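PDB 6RBN: Afp2 from Serratia entomophila, which probably forms part of the contractile sheath that encloses the inner tube of the anti-feeding prophage, a phage-tail-like injection system. Local coordinates for residues 40-44 with 45-49; 285-288 with 289-293. All blocks are in the same frame, centred on the assembly; numbering follows the deposited sequence.

Contact 1: 40-44 with 45-49; sequences NTINK and PIQVF
The backbone runs without a break from Lys44 into Pro45, whose CA atoms lie 3.8 Å apart, and turns from an irregular loop into the strand 46-49. Ile42 and Gln47 meet across the inside of this bend. Both side chains leave the backbone toward the opposite segment. The amide oxygen OE1 of Gln47 comes within 4.1 Å of CB of Ile42, so a polar end lies loosely beside the branched carbon. In Gln47, CG sits between the backbone N and the carbonyl carbon (chi1 56°), and the chain is extended from there, which carries the amide across to the loop. The other end of this amide, NE2, is hydrogen-bonded to Tyr59 OH, which helps to hold the buried amide in place. Ile42 also packs on Tyr59 and on Glu58 of helix 52-58. The strand is an outermost one of the mixed sheet within this chain. It pairs antiparallel with strand 82-86 through backbone bonds of Gln47 with Leu84 and of Phe49 with Cys82. The exposed Lys44 side chain reaches forward along the start of this strand. Its chain is bent at chi3 (93°) and chi4 (-73°), which places NZ 3.0 Å from the carbonyl O of Ile46. The same NZ lies 4.0 Å from CB of Gln47, and the two side chains cross obliquely.

Contact 2: 285-288 with 289-293; sequences AAVD and SYLHS
Residues 285-288 and 289-293 are successive turns of one helix, joined by backbone bonds from Ser289 N to Ala285 O, Leu291 N to Val287 O and His292 N to Asp288 O. The Leu291 bond measures 2.8 Å from N to Val287 O and is fairly straight at 164°. The His292 bond is more bent, with an angle of 136° at the hydrogen. Val287 and Leu291, one turn apart, run alongside each other in the same direction. CG1 of Val287 touches CD1 of Leu291 at 3.8 Å. In Val287, CG1 is anti to the backbone N (chi1 -179°), which turns this methyl toward the next turn. The pair is part of the buried face of helix 277-295 in the range of the sheath C-terminal domain. It packs on Val311 and Ile333 of the antiparallel strands 309-312 and 328-335, while Tyr290 and Val287 reach Ile263 of helix 250-267. Ser289 turns its hydroxyl back to the preceding turn. Its OG lies 3.2 Å from Ala286 O and 3.3 Å from Ala285 O. Either would be a weak hydrogen bond; the one proton has both acceptors within reach, and which it uses is not settled. Ser293 OG gives a single bond to Tyr290 O, at 3.0 Å. Asp288 OD1 accepts a bond from Trp309 NE1, which ties the helix to strand 309-312. On another side, Ala285 and His292 pack on Gln147 and Arg143 of an Afp1 chain.

Contacts 1 and 2 do not touch. Their centres are 40 Å apart and their nearest atoms about 23 Å. Contact 1 is complete in sequence before contact 2 begins. Each is a local contact within continuous chain, one where a loop enters a strand and the other within a helix. Contact 1 lies on the surface at an outer edge of the mixed sheet, and no other protein chain of the assembly touches its segments. Contact 2 is partly buried in the C-terminal part of the chain. It has an Afp1 chain against it as well as its own strands, so contact 2 alone borders a partner subunit.

Contact 1: 40-44 with 45-49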
loop_
_atom_site.group_PDB
_atom_site.type_symbol
_atom_site.label_atom_id
_atom_site.label_comp_id
_atom_site.label_asym_id
_atom_site.label_seq_id
_atom_site.Cartn_x
_atom_site.Cartn_y
_atom_site.Cartn_z
ATOM N N ASN C 40 84.157 -57.477 36.623
ATOM C CA ASN C 40 82.981 -57.882 37.386
ATOM C C ASN C 40 81.725 -57.111 36.988
ATOM O O ASN C 40 80.910 -56.761 37.841
ATOM C CB ASN C 40 83.248 -57.763 38.888
ATOM C CG ASN C 40 83.728 -56.385 39.303
ATOM O OD1 ASN C 40 83.795 -55.457 38.499
ATOM N ND2 ASN C 40 84.075 -56.247 40.576
ATOM N N THR C 41 81.554 -56.847 35.698
ATOM C CA THR C 41 80.325 -56.264 35.183
ATOM C C THR C 41 79.637 -57.234 34.233
ATOM O O THR C 41 80.271 -58.124 33.657
ATOM C CB THR C 41 80.583 -54.943 34.453
ATOM O OG1 THR C 41 81.495 -55.159 33.368
ATOM C CG2 THR C 41 81.150 -53.911 35.397
ATOM N N ILE C 42 78.326 -57.058 34.095
ATOM C CA ILE C 42 77.573 -57.746 33.059
ATOM C C ILE C 42 78.037 -57.229 31.702
ATOM O O ILE C 42 78.272 -56.028 31.524
ATOM C CB ILE C 42 76.059 -57.547 33.284
ATOM C CG1 ILE C 42 75.590 -58.255 34.563
ATOM C CG2 ILE C 42 75.220 -58.059 32.122
ATOM C CD1 ILE C 42 75.489 -57.382 35.793
ATOM N N ASN C 43 78.192 -58.141 30.733
ATOM C CA ASN C 43 78.738 -57.832 29.414
ATOM C C ASN C 43 77.797 -56.980 28.550
ATOM O O ASN C 43 78.142 -56.673 27.403
ATOM C CB ASN C 43 79.082 -59.144 28.700
ATOM C CG ASN C 43 80.158 -58.981 27.632
ATOM O OD1 ASN C 43 80.708 -57.898 27.441
ATOM N ND2 ASN C 43 80.458 -60.067 26.932
ATOM N N LYS C 44 76.621 -56.607 29.048
ATOM C CA LYS C 44 75.780 -55.619 28.394
ATOM C C LYS C 44 76.494 -54.273 28.375
ATOM O O LYS C 44 76.951 -53.812 29.431
ATOM C CB LYS C 44 74.446 -55.490 29.122
ATOM C CG LYS C 44 73.529 -56.687 28.972
ATOM C CD LYS C 44 72.299 -56.569 29.862
ATOM C CE LYS C 44 71.112 -55.942 29.138
ATOM N NZ LYS C 44 71.254 -54.482 28.895
ATOM N N PRO C 45 76.632 -53.626 27.223
ATOM C CA PRO C 45 77.348 -52.347 27.184
ATOM C C PRO C 45 76.543 -51.194 27.761
ATOM O O PRO C 45 77.121 -50.256 28.311
ATOM C CB PRO C 45 77.624 -52.149 25.688
ATOM C CG PRO C 45 76.549 -52.907 25.009
ATOM C CD PRO C 45 76.255 -54.093 25.878
ATOM N N ILE C 46 75.217 -51.245 27.639
ATOM C CA ILE C 46 74.322 -50.214 28.157
ATOM C C ILE C 46 73.233 -50.909 28.959
ATOM O O ILE C 46 72.556 -51.804 28.441
ATOM C CB ILE C 46 73.697 -49.368 27.033
ATOM C CG1 ILE C 46 74.767 -48.623 26.239
ATOM C CG2 ILE C 46 72.701 -48.376 27.606
ATOM C CD1 ILE C 46 74.256 -48.035 24.949
ATOM N N GLN C 47 73.059 -50.503 30.216
ATOM C CA GLN C 47 72.025 -51.076 31.063
ATOM C C GLN C 47 71.397 -49.991 31.925
ATOM O O GLN C 47 72.044 -49.007 32.288
ATOM C CB GLN C 47 72.583 -52.220 31.914
ATOM C CG GLN C 47 73.767 -51.858 32.770
ATOM C CD GLN C 47 74.348 -53.066 33.465
ATOM O OE1 GLN C 47 73.797 -54.160 33.385
ATOM N NE2 GLN C 47 75.475 -52.879 34.135
ATOM N N VAL C 48 70.117 -50.187 32.243
ATOM C CA VAL C 48 69.245 -49.154 32.789
ATOM C C VAL C 48 68.796 -49.580 34.178
ATOM O O VAL C 48 68.252 -50.676 34.346
ATOM C CB VAL C 48 68.025 -48.919 31.882
ATOM C CG1 VAL C 48 67.120 -47.840 32.455
ATOM C CG2 VAL C 48 68.456 -48.600 30.462
ATOM N N PHE C 49 68.990 -48.702 35.159
ATOM C CA PHE C 49 68.675 -48.980 36.557
ATOM C C PHE C 49 67.764 -47.883 37.081
ATOM O O PHE C 49 68.179 -46.724 37.165
ATOM C CB PHE C 49 69.959 -49.055 37.380
ATOM C CG PHE C 49 70.795 -50.261 37.084
ATOM C CD1 PHE C 49 70.207 -51.456 36.717
ATOM C CD2 PHE C 49 72.172 -50.174 37.090
ATOM C CE1 PHE C 49 70.978 -52.558 36.425
ATOM C CE2 PHE C 49 72.943 -51.270 36.790
ATOM C CZ PHE C 49 72.347 -52.462 36.459
#

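Contact 2: 285-288 with 289-293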
loop_
_atom_site.group_PDB
_atom_site.type_symbol
_atom_site.label_atom_id
_atom_site.label_comp_id
_atom_site.label_asym_id
_atom_site.label_seq_id
_atom_site.Cartn_x
_atom_site.Cartn_y
_atom_site.Cartn_z
ATOM N N ALA C 285 54.539 -17.961 21.523
ATOM C CA ALA C 285 53.707 -17.916 22.712
ATOM C C ALA C 285 53.810 -19.180 23.542
ATOM O O ALA C 285 53.461 -19.158 24.727
ATOM C CB ALA C 285 52.252 -17.676 22.332
ATOM N N ALA C 286 54.277 -20.277 22.949
ATOM C CA ALA C 286 54.627 -21.460 23.717
ATOM C C ALA C 286 55.935 -21.282 24.466
ATOM O O ALA C 286 56.180 -22.000 25.438
ATOM C CB ALA C 286 54.722 -22.676 22.800
ATOM N N VAL C 287 56.775 -20.347 24.035
ATOM C CA VAL C 287 58.021 -20.060 24.732
ATOM C C VAL C 287 57.816 -18.996 25.802
ATOM O O VAL C 287 58.355 -19.108 26.905
ATOM C CB VAL C 287 59.100 -19.646 23.715
ATOM C CG1 VAL C 287 60.403 -19.374 24.410
ATOM C CG2 VAL C 287 59.283 -20.722 22.672
ATOM N N ASP C 288 57.022 -17.962 25.498
ATOM C CA ASP C 288 56.706 -16.937 26.491
ATOM C C ASP C 288 55.895 -17.493 27.651
ATOM O O ASP C 288 55.995 -16.982 28.768
ATOM C CB ASP C 288 55.942 -15.782 25.851
ATOM C CG ASP C 288 56.820 -14.897 25.011
ATOM O OD1 ASP C 288 58.025 -14.799 25.313
ATOM O OD2 ASP C 288 56.304 -14.277 24.059
ATOM N N SER C 289 55.083 -18.524 27.414
ATOM C CA SER C 289 54.380 -19.158 28.521
ATOM C C SER C 289 55.330 -19.983 29.374
ATOM O O SER C 289 55.144 -20.074 30.590
ATOM C CB SER C 289 53.244 -20.036 28.003
ATOM O OG SER C 289 53.750 -21.172 27.332
ATOM N N TYR C 290 56.347 -20.587 28.758
ATOM C CA TYR C 290 57.337 -21.335 29.524
ATOM C C TYR C 290 58.246 -20.401 30.305
ATOM O O TYR C 290 58.515 -20.629 31.490
ATOM C CB TYR C 290 58.160 -22.231 28.599
ATOM C CG TYR C 290 59.247 -22.986 29.328
ATOM C CD1 TYR C 290 58.938 -24.064 30.142
ATOM C CD2 TYR C 290 60.578 -22.615 29.209
ATOM C CE1 TYR C 290 59.924 -24.752 30.816
ATOM C CE2 TYR C 290 61.569 -23.295 29.882
ATOM C CZ TYR C 290 61.236 -24.362 30.681
ATOM O OH TYR C 290 62.217 -25.044 31.355
ATOM N N LEU C 291 58.737 -19.346 29.661
ATOM C CA LEU C 291 59.685 -18.455 30.313
ATOM C C LEU C 291 59.040 -17.543 31.344
ATOM O O LEU C 291 59.753 -17.005 32.193
ATOM C CB LEU C 291 60.421 -17.611 29.276
ATOM C CG LEU C 291 61.380 -18.365 28.362
ATOM C CD1 LEU C 291 61.950 -17.439 27.314
ATOM C CD2 LEU C 291 62.489 -18.989 29.173
ATOM N N HIS C 292 57.720 -17.353 31.299
ATOM C CA HIS C 292 57.079 -16.554 32.338
ATOM C C HIS C 292 56.922 -17.349 33.622
ATOM O O HIS C 292 57.110 -16.808 34.716
ATOM C CB HIS C 292 55.711 -16.057 31.882
ATOM C CG HIS C 292 55.094 -15.063 32.812
ATOM N ND1 HIS C 292 55.403 -13.721 32.777
ATOM C CD2 HIS C 292 54.224 -15.219 33.836
ATOM C CE1 HIS C 292 54.723 -13.090 33.716
ATOM N NE2 HIS C 292 54.001 -13.976 34.375
ATOM N N SER C 293 56.562 -18.629 33.509
ATOM C CA SER C 293 56.452 -19.477 34.688
ATOM C C SER C 293 57.817 -19.784 35.275
ATOM O O SER C 293 57.933 -20.045 36.475
ATOM C CB SER C 293 55.732 -20.772 34.335
ATOM O OG SER C 293 56.540 -21.573 33.496
#